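Local coordinates for protein 70 kDa peptidylprolyl isomerase, putative (Plasmodium falciparum, PDB 2FBN) that probably catalyses peptidyl-prolyl isomerisation as an FK506-binding protein, and uses its C-terminal tetratricopeptide repeat domain to bind the C-terminal pentapeptide of Hsp90, at residues S37-K42 with K84-S89; V59-A64 with I88-N93; D66-I69 with E73-D76; K106-A111 with G129-Y134. One frame throughout, in Å; residues are numbered along the deposited sequence.

Contact 1: residues S37-K42 with K84-S89; sequences SAFDIK and KNIEIS
Ile86 supplies the apolar half of this helix-to-helix contact, splitting its two branches between neighbouring residues of the other helix. Its CG2 lies 4.1 Å from Ala38 CB, while its CD1 reaches 3.9 Å from Phe39 CB. With CG1 beside the backbone N (chi1 -65°) and CG2 anti to it, the two branches spread along the facing helix instead of crowding one spot. The Phe39 ring takes little part: Ile86 CG1 comes to its edge, near the ring plane, and it is the CB of Phe39 that packs closest. Phe68, from the loop before helix 77-100, also touches Ala38.

The segments run nearly alongside each other, their N-to-C directions 28° apart and their axes 10.2 Å apart at closest approach. This near-parallel pairing of helices 31-50 and 77-100, with helix 54-66 between them in the chain, is the relation of next-but-one helices in a tetratricopeptide repeat array.

The polar half belongs to Lys42 and Ser89. First the lysine's aliphatic part passes over the serine, CD to Ser89 CB at 3.7 Å. Its chain then bends (chi3 54°) and carries the ammonium group to a water that accepts from Lys42 NZ at 2.9 Å. The same water is hydrogen-bonded to Ser89 OG at 3.1 Å, making a one-water bridge between the helices.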
loop_
_atom_site.group_PDB
_atom_site.type_symbol
_atom_site.label_atom_id
_atom_site.label_comp_id
_atom_site.label_asym_id
_atom_site.label_seq_id
_atom_site.Cartn_x
_atom_site.Cartn_y
_atom_site.Cartn_z
ATOM N N SER A 37 16.566 8.319 10.363
ATOM C CA SER A 37 16.727 8.123 8.926
ATOM C C SER A 37 15.422 8.435 8.189
ATOM O O SER A 37 15.440 9.075 7.140
ATOM C CB SER A 37 17.211 6.708 8.601
ATOM O OG SER A 37 18.465 6.426 9.224
ATOM N N ALA A 38 14.299 7.975 8.738
ATOM C CA ALA A 38 12.986 8.274 8.136
ATOM C C ALA A 38 12.752 9.794 8.058
ATOM O O ALA A 38 12.322 10.315 7.028
ATOM C CB ALA A 38 11.854 7.591 8.911
ATOM N N PHE A 39 13.074 10.504 9.137
ATOM C CA PHE A 39 12.921 11.964 9.138
ATOM C C PHE A 39 13.807 12.587 8.041
ATOM O O PHE A 39 13.346 13.406 7.249
ATOM C CB PHE A 39 13.257 12.548 10.510
ATOM C CG PHE A 39 13.159 14.049 10.561
ATOM C CD1 PHE A 39 11.940 14.667 10.798
ATOM C CD2 PHE A 39 14.286 14.836 10.365
ATOM C CE1 PHE A 39 11.842 16.065 10.845
ATOM C CE2 PHE A 39 14.198 16.237 10.399
ATOM C CZ PHE A 39 12.980 16.843 10.631
ATOM N N ASP A 40 15.067 12.162 7.984
ATOM C CA ASP A 40 16.035 12.719 7.041
ATOM C C ASP A 40 15.625 12.463 5.595
ATOM O O ASP A 40 15.713 13.356 4.731
ATOM C CB ASP A 40 17.417 12.124 7.289
ATOM C CG ASP A 40 18.073 12.655 8.556
ATOM O OD1 ASP A 40 17.622 13.695 9.101
ATOM O OD2 ASP A 40 19.047 12.004 8.995
ATOM N N ILE A 41 15.170 11.238 5.330
ATOM C CA ILE A 41 14.742 10.861 3.987
ATOM C C ILE A 41 13.462 11.630 3.590
ATOM O O ILE A 41 13.333 12.071 2.438
ATOM C CB ILE A 41 14.603 9.322 3.857
ATOM C CG1 ILE A 41 16.003 8.687 4.003
ATOM C CG2 ILE A 41 13.973 8.933 2.511
ATOM C CD1 ILE A 41 15.996 7.222 4.364
ATOM N N LYS A 42 12.553 11.815 4.549
ATOM C CA LYS A 42 11.365 12.641 4.333
ATOM C C LYS A 42 11.789 14.054 3.887
ATOM O O LYS A 42 11.238 14.593 2.935
ATOM C CB LYS A 42 10.487 12.708 5.591
ATOM C CG LYS A 42 9.218 13.555 5.408
ATOM C CD LYS A 42 8.737 14.178 6.717
ATOM C CE LYS A 42 9.819 14.978 7.425
ATOM N NZ LYS A 42 9.283 16.214 8.059
ATOM N N LYS A 84 4.668 8.798 14.280
ATOM C CA LYS A 84 3.335 9.262 13.894
ATOM C C LYS A 84 3.420 10.518 13.028
ATOM O O LYS A 84 2.843 10.573 11.944
ATOM C CB LYS A 84 2.461 9.510 15.141
ATOM C CG LYS A 84 1.040 9.898 14.775
ATOM C CD LYS A 84 0.182 10.256 15.989
ATOM C CE LYS A 84 -0.901 11.252 15.589
ATOM N NZ LYS A 84 -1.599 11.807 16.788
ATOM N N ASN A 85 4.171 11.517 13.489
ATOM C CA ASN A 85 4.386 12.744 12.718
ATOM C C ASN A 85 5.010 12.502 11.334
ATOM O O ASN A 85 4.570 13.080 10.331
ATOM C CB ASN A 85 5.255 13.737 13.505
ATOM C CG ASN A 85 4.599 14.197 14.802
ATOM O OD1 ASN A 85 3.384 14.059 14.998
ATOM N ND2 ASN A 85 5.407 14.754 15.695
ATOM N N ILE A 86 6.022 11.627 11.276
ATOM C CA ILE A 86 6.671 11.323 10.006
ATOM C C ILE A 86 5.703 10.567 9.087
ATOM O O ILE A 86 5.664 10.835 7.889
ATOM C CB ILE A 86 7.996 10.536 10.205
ATOM C CG1 ILE A 86 9.022 11.419 10.935
ATOM C CG2 ILE A 86 8.575 10.039 8.876
ATOM C CD1 ILE A 86 10.102 10.606 11.649
ATOM N N GLU A 87 4.926 9.642 9.652
ATOM C CA GLU A 87 3.942 8.892 8.853
ATOM C C GLU A 87 2.847 9.796 8.294
ATOM O O GLU A 87 2.469 9.672 7.119
ATOM C CB GLU A 87 3.338 7.752 9.655
ATOM C CG GLU A 87 4.363 6.641 9.901
ATOM C CD GLU A 87 3.779 5.340 10.426
ATOM O OE1 GLU A 87 2.804 5.372 11.207
ATOM O OE2 GLU A 87 4.361 4.287 10.081
ATOM N N ILE A 88 2.353 10.712 9.122
ATOM C CA ILE A 88 1.366 11.697 8.631
ATOM C C ILE A 88 1.927 12.542 7.488
ATOM O O ILE A 88 1.283 12.691 6.438
ATOM C CB ILE A 88 0.853 12.592 9.787
ATOM C CG1 ILE A 88 -0.043 11.760 10.724
ATOM C CG2 ILE A 88 0.167 13.844 9.218
ATOM C CD1 ILE A 88 -0.374 12.445 12.036
ATOM N N SER A 89 3.136 13.072 7.666
ATOM C CA SER A 89 3.759 13.922 6.644
ATOM C C SER A 89 4.031 13.193 5.328
ATOM O O SER A 89 3.691 13.686 4.247
ATOM C CB SER A 89 5.061 14.529 7.162
ATOM O OG SER A 89 4.778 15.418 8.222
HETATM O O HOH W 1 7.357 15.094 9.912
#

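Contact 2: residues V59-A64 with I88-N93; sequences VKYKEA and ISCNLN
Asn93 sets its CB on one face of the Tyr61 ring, 3.4 Å from Tyr61 CZ and displaced toward the rim. The vector from the ring centroid to Asn93 CB is 3.7 Å long and only 26° off the ring normal, which makes this a CH-pi contact. The asparagine side chain crosses the tyrosine at roughly a right angle, and its amide plane is well inclined to the ring, not stacked on it. Tyr61 CG stands anti to the carbonyl carbon (chi1 -64°), which brings one ring face to Asn93 CB.

Cys90 SG packs against both Ala64 and Tyr61. It touches Ala64 CB at 3.6 Å and lies 4.2 Å from Tyr61 CD1; relative to the ring it sits obliquely, 5.5 Å from SG to the centroid of Tyr61, a sulfur-aromatic contact of modest closeness.

Segments 59-64 and 88-93 run antiparallel, at 148° with axes 9.3 Å apart at closest approach; their parent helices 54-66 and 77-100 pack as successive helices of the right-handed superhelix of tetratricopeptide repeats do.

The second shell fixes the ring's far end: Tyr61 OH is hydrogen-bonded to Asn46 OD1 of helix 31-50, and the Phe49 side chain packs against that of Tyr61. Asn46 also touches Asn93. The set Lys42, Asn46, Asn93, Lys123 and Lys127 resembles that which receives the terminal carboxylates of Hsp90 in related domains, consistent with Tyr61 helping to position both asparagines.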
loop_
_atom_site.group_PDB
_atom_site.type_symbol
_atom_site.label_atom_id
_atom_site.label_comp_id
_atom_site.label_asym_id
_atom_site.label_seq_id
_atom_site.Cartn_x
_atom_site.Cartn_y
_atom_site.Cartn_z
ATOM N N VAL A 59 9.593 8.466 -4.447
ATOM C CA VAL A 59 10.561 7.448 -4.023
ATOM C C VAL A 59 11.040 7.700 -2.587
ATOM O O VAL A 59 11.015 6.782 -1.745
ATOM C CB VAL A 59 11.736 7.353 -5.031
ATOM C CG1 VAL A 59 12.818 6.431 -4.505
ATOM C CG2 VAL A 59 11.216 6.883 -6.429
ATOM N N LYS A 60 11.412 8.945 -2.286
ATOM C CA LYS A 60 11.941 9.290 -0.951
ATOM C C LYS A 60 10.899 9.112 0.145
ATOM O O LYS A 60 11.188 8.517 1.195
ATOM C CB LYS A 60 12.519 10.707 -0.906
ATOM C CG LYS A 60 13.733 10.895 -1.823
ATOM C CD LYS A 60 14.948 10.120 -1.323
ATOM C CE LYS A 60 16.153 10.425 -2.200
ATOM N NZ LYS A 60 17.330 9.626 -1.801
ATOM N N TYR A 61 9.688 9.614 -0.094
ATOM C CA TYR A 61 8.633 9.432 0.911
ATOM C C TYR A 61 8.375 7.953 1.193
ATOM O O TYR A 61 8.190 7.567 2.338
ATOM C CB TYR A 61 7.341 10.123 0.513
ATOM C CG TYR A 61 7.451 11.631 0.426
ATOM C CD1 TYR A 61 8.037 12.381 1.459
ATOM C CD2 TYR A 61 6.922 12.305 -0.670
ATOM C CE1 TYR A 61 8.112 13.789 1.372
ATOM C CE2 TYR A 61 6.993 13.689 -0.777
ATOM C CZ TYR A 61 7.584 14.432 0.249
ATOM O OH TYR A 61 7.646 15.814 0.114
ATOM N N LYS A 62 8.369 7.140 0.143
ATOM C CA LYS A 62 8.176 5.695 0.325
ATOM C C LYS A 62 9.328 5.050 1.106
ATOM O O LYS A 62 9.111 4.224 1.997
ATOM C CB LYS A 62 7.963 5.016 -1.016
ATOM C CG LYS A 62 6.577 5.300 -1.564
ATOM C CD LYS A 62 6.272 4.493 -2.792
ATOM C CE LYS A 62 4.758 4.446 -2.951
ATOM N NZ LYS A 62 4.332 3.502 -4.013
ATOM N N GLU A 63 10.560 5.412 0.754
ATOM C CA GLU A 63 11.729 4.967 1.529
ATOM C C GLU A 63 11.626 5.340 3.021
ATOM O O GLU A 63 11.928 4.523 3.898
ATOM C CB GLU A 63 12.999 5.570 0.929
ATOM C CG GLU A 63 13.405 4.937 -0.397
ATOM C CD GLU A 63 14.644 5.592 -1.024
ATOM O OE1 GLU A 63 15.132 6.608 -0.485
ATOM O OE2 GLU A 63 15.115 5.068 -2.059
ATOM N N ALA A 64 11.222 6.579 3.311
ATOM C CA ALA A 64 10.996 7.012 4.694
ATOM C C ALA A 64 10.038 6.058 5.427
ATOM O O ALA A 64 10.328 5.574 6.532
ATOM C CB ALA A 64 10.447 8.462 4.736
ATOM N N ILE A 88 2.353 10.712 9.122
ATOM C CA ILE A 88 1.366 11.697 8.631
ATOM C C ILE A 88 1.927 12.542 7.488
ATOM O O ILE A 88 1.283 12.691 6.438
ATOM C CB ILE A 88 0.853 12.592 9.787
ATOM C CG1 ILE A 88 -0.043 11.760 10.724
ATOM C CG2 ILE A 88 0.167 13.844 9.218
ATOM C CD1 ILE A 88 -0.374 12.445 12.036
ATOM N N SER A 89 3.136 13.072 7.666
ATOM C CA SER A 89 3.759 13.922 6.644
ATOM C C SER A 89 4.031 13.193 5.328
ATOM O O SER A 89 3.691 13.686 4.247
ATOM C CB SER A 89 5.061 14.529 7.162
ATOM O OG SER A 89 4.778 15.418 8.222
ATOM N N CYS A 90 4.659 12.029 5.429
ATOM C CA CYS A 90 4.961 11.234 4.249
ATOM C C CYS A 90 3.687 10.851 3.500
ATOM O O CYS A 90 3.629 10.955 2.275
ATOM C CB CYS A 90 5.676 9.956 4.665
ATOM S SG CYS A 90 7.390 10.296 5.098
ATOM N N ASN A 91 2.677 10.366 4.220
ATOM C CA ASN A 91 1.450 9.973 3.527
ATOM C C ASN A 91 0.676 11.152 2.929
ATOM O O ASN A 91 0.118 11.032 1.835
ATOM C CB ASN A 91 0.572 9.109 4.407
ATOM C CG ASN A 91 1.105 7.693 4.506
ATOM O OD1 ASN A 91 1.110 6.938 3.511
ATOM N ND2 ASN A 91 1.546 7.319 5.692
ATOM N N LEU A 92 0.639 12.272 3.645
ATOM C CA LEU A 92 0.013 13.475 3.101
ATOM C C LEU A 92 0.734 13.928 1.832
ATOM O O LEU A 92 0.104 14.194 0.792
ATOM C CB LEU A 92 0.020 14.606 4.123
ATOM C CG LEU A 92 -1.060 14.652 5.187
ATOM C CD1 LEU A 92 -0.684 15.724 6.198
ATOM C CD2 LEU A 92 -2.408 14.972 4.535
ATOM N N ASN A 93 2.062 14.029 1.918
ATOM C CA ASN A 93 2.868 14.466 0.778
ATOM C C ASN A 93 2.723 13.491 -0.389
ATOM O O ASN A 93 2.628 13.904 -1.541
ATOM C CB ASN A 93 4.340 14.675 1.158
ATOM C CG ASN A 93 4.525 15.750 2.220
ATOM O OD1 ASN A 93 3.613 16.545 2.478
ATOM N ND2 ASN A 93 5.686 15.753 2.871
#

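Contact 3: residues D66-I69 with E73-D76; sequences DFFI and EWDD
Phe68 meets Trp74 through a single corner of the indole: Trp74 CH2 comes to the edge of the phenyl ring, near its plane, 4.0 Å from Phe68 CE1 and 4.1 Å from Phe68 CD1. The ring planes stand at 90° with centroids 6.0 Å apart, and the approach is oblique.

Followed in sequence, the first segment begins with Asp66, whose carbonyl opens a type I turn closed by a 3.2 Å hydrogen bond from Ile69 N to Asp66 O. Next, Phe67 leads its ring away from Trp74, into an edge-to-face pair with Tyr29. Phe68 then bends back, its CG anti to the carbonyl carbon (chi1 -60°), so that the ring extends toward the indole although the backbones stay well apart, 10.0 Å between Phe68 CA and Trp74 CA. Its carbonyl oxygen accepts a hydrogen bond from Thr71 OG1 within the intervening loop. Ile69 finally turns to the second subunit, packing on Phe137 of that chain.

The Trp74 segment ends at Asp76, the N-cap of helix 77-100, whose OD1 makes weak bonds to the backbone N of Ile78 and Leu79. The aromatic pair thus bridges a loop between helices: the Phe68 side chain packs both on helix 31-50 and on Ile86 and Glu87 of helix 77-100, while Trp74 touches Asp31 and Leu80 of those same two helices.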
loop_
_atom_site.group_PDB
_atom_site.type_symbol
_atom_site.label_atom_id
_atom_site.label_comp_id
_atom_site.label_asym_id
_atom_site.label_seq_id
_atom_site.Cartn_x
_atom_site.Cartn_y
_atom_site.Cartn_z
ATOM N N ASP A 66 9.239 3.017 4.651
ATOM C CA ASP A 66 9.816 1.661 4.734
ATOM C C ASP A 66 10.572 1.405 6.051
ATOM O O ASP A 66 10.632 0.264 6.525
ATOM C CB ASP A 66 10.731 1.412 3.540
ATOM C CG ASP A 66 9.966 1.261 2.222
ATOM O OD1 ASP A 66 8.743 1.044 2.243
ATOM O OD2 ASP A 66 10.615 1.345 1.162
ATOM N N PHE A 67 11.110 2.468 6.653
ATOM C CA PHE A 67 11.762 2.343 7.966
ATOM C C PHE A 67 10.816 1.901 9.066
ATOM O O PHE A 67 11.263 1.404 10.083
ATOM C CB PHE A 67 12.473 3.624 8.359
ATOM C CG PHE A 67 13.814 3.745 7.731
ATOM C CD1 PHE A 67 14.893 3.018 8.237
ATOM C CD2 PHE A 67 14.000 4.554 6.616
ATOM C CE1 PHE A 67 16.162 3.116 7.635
ATOM C CE2 PHE A 67 15.251 4.654 6.012
ATOM C CZ PHE A 67 16.337 3.929 6.531
ATOM N N PHE A 68 9.510 2.059 8.835
ATOM C CA PHE A 68 8.507 1.716 9.838
ATOM C C PHE A 68 7.777 0.395 9.585
ATOM O O PHE A 68 6.858 0.059 10.317
ATOM C CB PHE A 68 7.513 2.873 10.001
ATOM C CG PHE A 68 8.175 4.144 10.433
ATOM C CD1 PHE A 68 9.037 4.138 11.534
ATOM C CD2 PHE A 68 7.939 5.338 9.757
ATOM C CE1 PHE A 68 9.683 5.321 11.943
ATOM C CE2 PHE A 68 8.570 6.521 10.171
ATOM C CZ PHE A 68 9.440 6.501 11.257
ATOM N N ILE A 69 8.196 -0.358 8.566
ATOM C CA ILE A 69 7.655 -1.706 8.360
ATOM C C ILE A 69 7.928 -2.545 9.618
ATOM O O ILE A 69 9.032 -2.516 10.198
ATOM C CB ILE A 69 8.267 -2.372 7.088
ATOM C CG1 ILE A 69 7.913 -1.539 5.856
ATOM C CG2 ILE A 69 7.775 -3.828 6.914
ATOM C CD1 ILE A 69 8.638 -1.968 4.595
ATOM N N GLU A 73 4.597 -2.971 17.225
ATOM C CA GLU A 73 4.732 -3.332 18.630
ATOM C C GLU A 73 5.719 -2.446 19.390
ATOM O O GLU A 73 6.110 -2.755 20.525
ATOM C CB GLU A 73 5.114 -4.800 18.744
ATOM C CG GLU A 73 4.317 -5.665 17.785
ATOM C CD GLU A 73 4.292 -7.108 18.183
ATOM O OE1 GLU A 73 5.376 -7.667 18.465
ATOM O OE2 GLU A 73 3.179 -7.679 18.201
ATOM N N TRP A 74 6.112 -1.340 18.762
ATOM C CA TRP A 74 6.857 -0.299 19.449
ATOM C C TRP A 74 6.029 0.214 20.626
ATOM O O TRP A 74 4.796 0.286 20.546
ATOM C CB TRP A 74 7.127 0.859 18.501
ATOM C CG TRP A 74 8.301 0.675 17.566
ATOM C CD1 TRP A 74 8.907 -0.495 17.212
ATOM C CD2 TRP A 74 8.981 1.715 16.847
ATOM N NE1 TRP A 74 9.935 -0.250 16.327
ATOM C CE2 TRP A 74 10.001 1.098 16.084
ATOM C CE3 TRP A 74 8.819 3.105 16.769
ATOM C CZ2 TRP A 74 10.866 1.828 15.253
ATOM C CZ3 TRP A 74 9.688 3.835 15.947
ATOM C CH2 TRP A 74 10.695 3.188 15.199
ATOM N N ASP A 75 6.712 0.576 21.703
ATOM C CA ASP A 75 6.034 1.109 22.887
ATOM C C ASP A 75 6.812 2.239 23.574
ATOM O O ASP A 75 6.444 2.673 24.668
ATOM C CB ASP A 75 5.692 -0.013 23.879
ATOM C CG ASP A 75 6.911 -0.797 24.331
ATOM O OD1 ASP A 75 8.055 -0.295 24.215
ATOM O OD2 ASP A 75 6.716 -1.932 24.806
ATOM N N ASP A 76 7.896 2.694 22.943
ATOM C CA ASP A 76 8.605 3.890 23.409
ATOM C C ASP A 76 7.819 5.114 22.949
ATOM O O ASP A 76 7.819 5.449 21.759
ATOM C CB ASP A 76 10.055 3.924 22.879
ATOM C CG ASP A 76 10.829 5.181 23.314
ATOM O OD1 ASP A 76 10.217 6.245 23.507
ATOM O OD2 ASP A 76 12.073 5.106 23.450
#

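Contact 4: residues K106-A111 with G129-Y134; sequences KAIDHA and GVANMY
Ala107 and Ala131 meet methyl to methyl, CB to CB at 3.7 Å, and mark the tightly packed part of the contact. Ile108 closes on the same methyl, its CG1 also 3.7 Å from Ala131 CB. Such small side chains let the axes of segments 106-111 and 129-134 approach to 8.5 Å while the segments run antiparallel at 151°.

Ile108 then extends past the alanine, because CG1 stands beside the backbone N (chi1 -69°) and CD1 continues outward. The tip crosses the Asn132 side chain at about a right angle and ends 3.2 Å from Asn132 OD1, a close carbon-oxygen approach without any hydrogen bond between them. That amide is satisfied elsewhere: OD1 bonds to His70 NE2 of the second subunit, and ND2 to Asn144 OD1 on helix 138-151. With both ends engaged, its rotation should be well fixed, and the packing merges into the interface with the second subunit, where His70 of that chain also touches Ile108.

The looser margin holds longer side chains. Lys106 directs its CB away from the partner helix, its NZ forms a salt bridge with Asp103, and it also packs on Lys62 of the second subunit; Tyr134, exposed, turns its ring to Tyr104 instead.

Helix 104-117 belongs to the repeat range 88-121, and helix 122-135 opens the range 122-155, so the contact joins the end of one repeat to the start of the next. Ala107 falls near place 20 of its repeat, a small-residue position of the tetratricopeptide consensus, and the close antiparallel packing is that of the stacked helical hairpins.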
loop_
_atom_site.group_PDB
_atom_site.type_symbol
_atom_site.label_atom_id
_atom_site.label_comp_id
_atom_site.label_asym_id
_atom_site.label_seq_id
_atom_site.Cartn_x
_atom_site.Cartn_y
_atom_site.Cartn_z
ATOM N N LYS A 106 -3.622 5.632 -5.910
ATOM C CA LYS A 106 -2.512 5.764 -4.955
ATOM C C LYS A 106 -2.742 6.951 -4.015
ATOM O O LYS A 106 -2.459 6.879 -2.841
ATOM C CB LYS A 106 -1.193 5.862 -5.721
ATOM C CG LYS A 106 -0.902 4.594 -6.516
ATOM C CD LYS A 106 0.507 4.555 -7.057
ATOM C CE LYS A 106 0.756 3.254 -7.810
ATOM N NZ LYS A 106 -0.093 3.160 -9.035
ATOM N N ALA A 107 -3.274 8.062 -4.532
ATOM C CA ALA A 107 -3.614 9.189 -3.661
ATOM C C ALA A 107 -4.697 8.803 -2.648
ATOM O O ALA A 107 -4.609 9.147 -1.478
ATOM C CB ALA A 107 -4.058 10.422 -4.499
ATOM N N ILE A 108 -5.710 8.058 -3.094
ATOM C CA ILE A 108 -6.733 7.579 -2.175
ATOM C C ILE A 108 -6.087 6.773 -1.051
ATOM O O ILE A 108 -6.386 6.985 0.124
ATOM C CB ILE A 108 -7.789 6.728 -2.920
ATOM C CG1 ILE A 108 -8.610 7.635 -3.834
ATOM C CG2 ILE A 108 -8.648 5.955 -1.915
ATOM C CD1 ILE A 108 -9.536 6.895 -4.814
ATOM N N ASP A 109 -5.181 5.869 -1.430
ATOM C CA ASP A 109 -4.512 5.002 -0.456
ATOM C C ASP A 109 -3.788 5.807 0.625
ATOM O O ASP A 109 -3.980 5.607 1.839
ATOM C CB ASP A 109 -3.528 4.088 -1.176
ATOM C CG ASP A 109 -2.791 3.153 -0.224
ATOM O OD1 ASP A 109 -3.447 2.297 0.400
ATOM O OD2 ASP A 109 -1.564 3.282 -0.103
ATOM N N HIS A 110 -2.971 6.757 0.179
ATOM C CA HIS A 110 -2.162 7.521 1.118
ATOM C C HIS A 110 -2.940 8.533 1.964
ATOM O O HIS A 110 -2.699 8.657 3.178
ATOM C CB HIS A 110 -0.934 8.098 0.405
ATOM C CG HIS A 110 0.005 7.021 -0.044
ATOM N ND1 HIS A 110 0.892 6.406 0.818
ATOM C CD2 HIS A 110 0.138 6.391 -1.231
ATOM C CE1 HIS A 110 1.543 5.451 0.169
ATOM N NE2 HIS A 110 1.099 5.419 -1.076
ATOM N N ALA A 111 -3.902 9.235 1.354
ATOM C CA ALA A 111 -4.748 10.134 2.150
ATOM C C ALA A 111 -5.516 9.310 3.193
ATOM O O ALA A 111 -5.654 9.735 4.341
ATOM C CB ALA A 111 -5.707 10.896 1.267
ATOM N N GLY A 129 -10.755 13.638 -0.906
ATOM C CA GLY A 129 -11.876 14.108 -1.707
ATOM C C GLY A 129 -11.505 14.369 -3.151
ATOM O O GLY A 129 -12.197 13.937 -4.076
ATOM N N VAL A 130 -10.394 15.075 -3.369
ATOM C CA VAL A 130 -9.938 15.353 -4.738
ATOM C C VAL A 130 -9.698 14.054 -5.521
ATOM O O VAL A 130 -10.174 13.891 -6.627
ATOM C CB VAL A 130 -8.661 16.203 -4.721
ATOM C CG1 VAL A 130 -8.031 16.282 -6.116
ATOM C CG2 VAL A 130 -8.984 17.601 -4.174
ATOM N N ALA A 131 -9.009 13.104 -4.899
ATOM C CA ALA A 131 -8.634 11.873 -5.588
ATOM C C ALA A 131 -9.876 11.014 -5.887
ATOM O O ALA A 131 -10.024 10.480 -6.996
ATOM C CB ALA A 131 -7.648 11.116 -4.750
ATOM N N ASN A 132 -10.757 10.913 -4.902
ATOM C CA ASN A 132 -12.063 10.250 -5.090
ATOM C C ASN A 132 -12.829 10.877 -6.251
ATOM O O ASN A 132 -13.360 10.184 -7.129
ATOM C CB ASN A 132 -12.893 10.294 -3.809
ATOM C CG ASN A 132 -12.575 9.148 -2.848
ATOM O OD1 ASN A 132 -12.144 8.066 -3.274
ATOM N ND2 ASN A 132 -12.793 9.377 -1.546
ATOM N N MET A 133 -12.874 12.206 -6.249
ATOM C CA MET A 133 -13.650 12.923 -7.259
ATOM C C MET A 133 -13.149 12.619 -8.669
ATOM O O MET A 133 -13.938 12.236 -9.548
ATOM C CB MET A 133 -13.590 14.427 -6.997
ATOM C CG MET A 133 -14.153 15.256 -8.124
ATOM S SD MET A 133 -14.124 16.997 -7.671
ATOM C CE MET A 133 -12.365 17.327 -7.592
ATOM N N TYR A 134 -11.845 12.782 -8.889
ATOM C CA TYR A 134 -11.291 12.597 -10.224
ATOM C C TYR A 134 -11.311 11.137 -10.662
ATOM O O TYR A 134 -11.374 10.868 -11.864
ATOM C CB TYR A 134 -9.884 13.163 -10.319
ATOM C CG TYR A 134 -9.878 14.673 -10.399
ATOM C CD1 TYR A 134 -10.520 15.336 -11.459
ATOM C CD2 TYR A 134 -9.238 15.437 -9.426
ATOM C CE1 TYR A 134 -10.509 16.727 -11.562
ATOM C CE2 TYR A 134 -9.222 16.839 -9.518
ATOM C CZ TYR A 134 -9.863 17.465 -10.582
ATOM O OH TYR A 134 -9.853 18.839 -10.668
#

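Overall arrangement
Contacts 2 and 4 are the buried ones, both antiparallel pairings of helices, but the first relies on a ring face and a sulfur whereas the second brings alanine methyls together. Contact 1 is only partly buried, couples near-parallel helices and adds a water bridge. It shares helix 77-100, including Ser89, with contact 2, and their centres are about 7 Å apart. Contact 3 lies farthest from the chain centre, about 18 Å, where aromatic side chains from a loop pack on the helices; Phe67 meets Ile41 of contact 1. Asn91 OD1 to His110 ND1, a probable hydrogen bond of 2.8 Å, connects contacts 2 and 4. Contacts 2 (only through Lys62), 3 and 4 touch the second subunit.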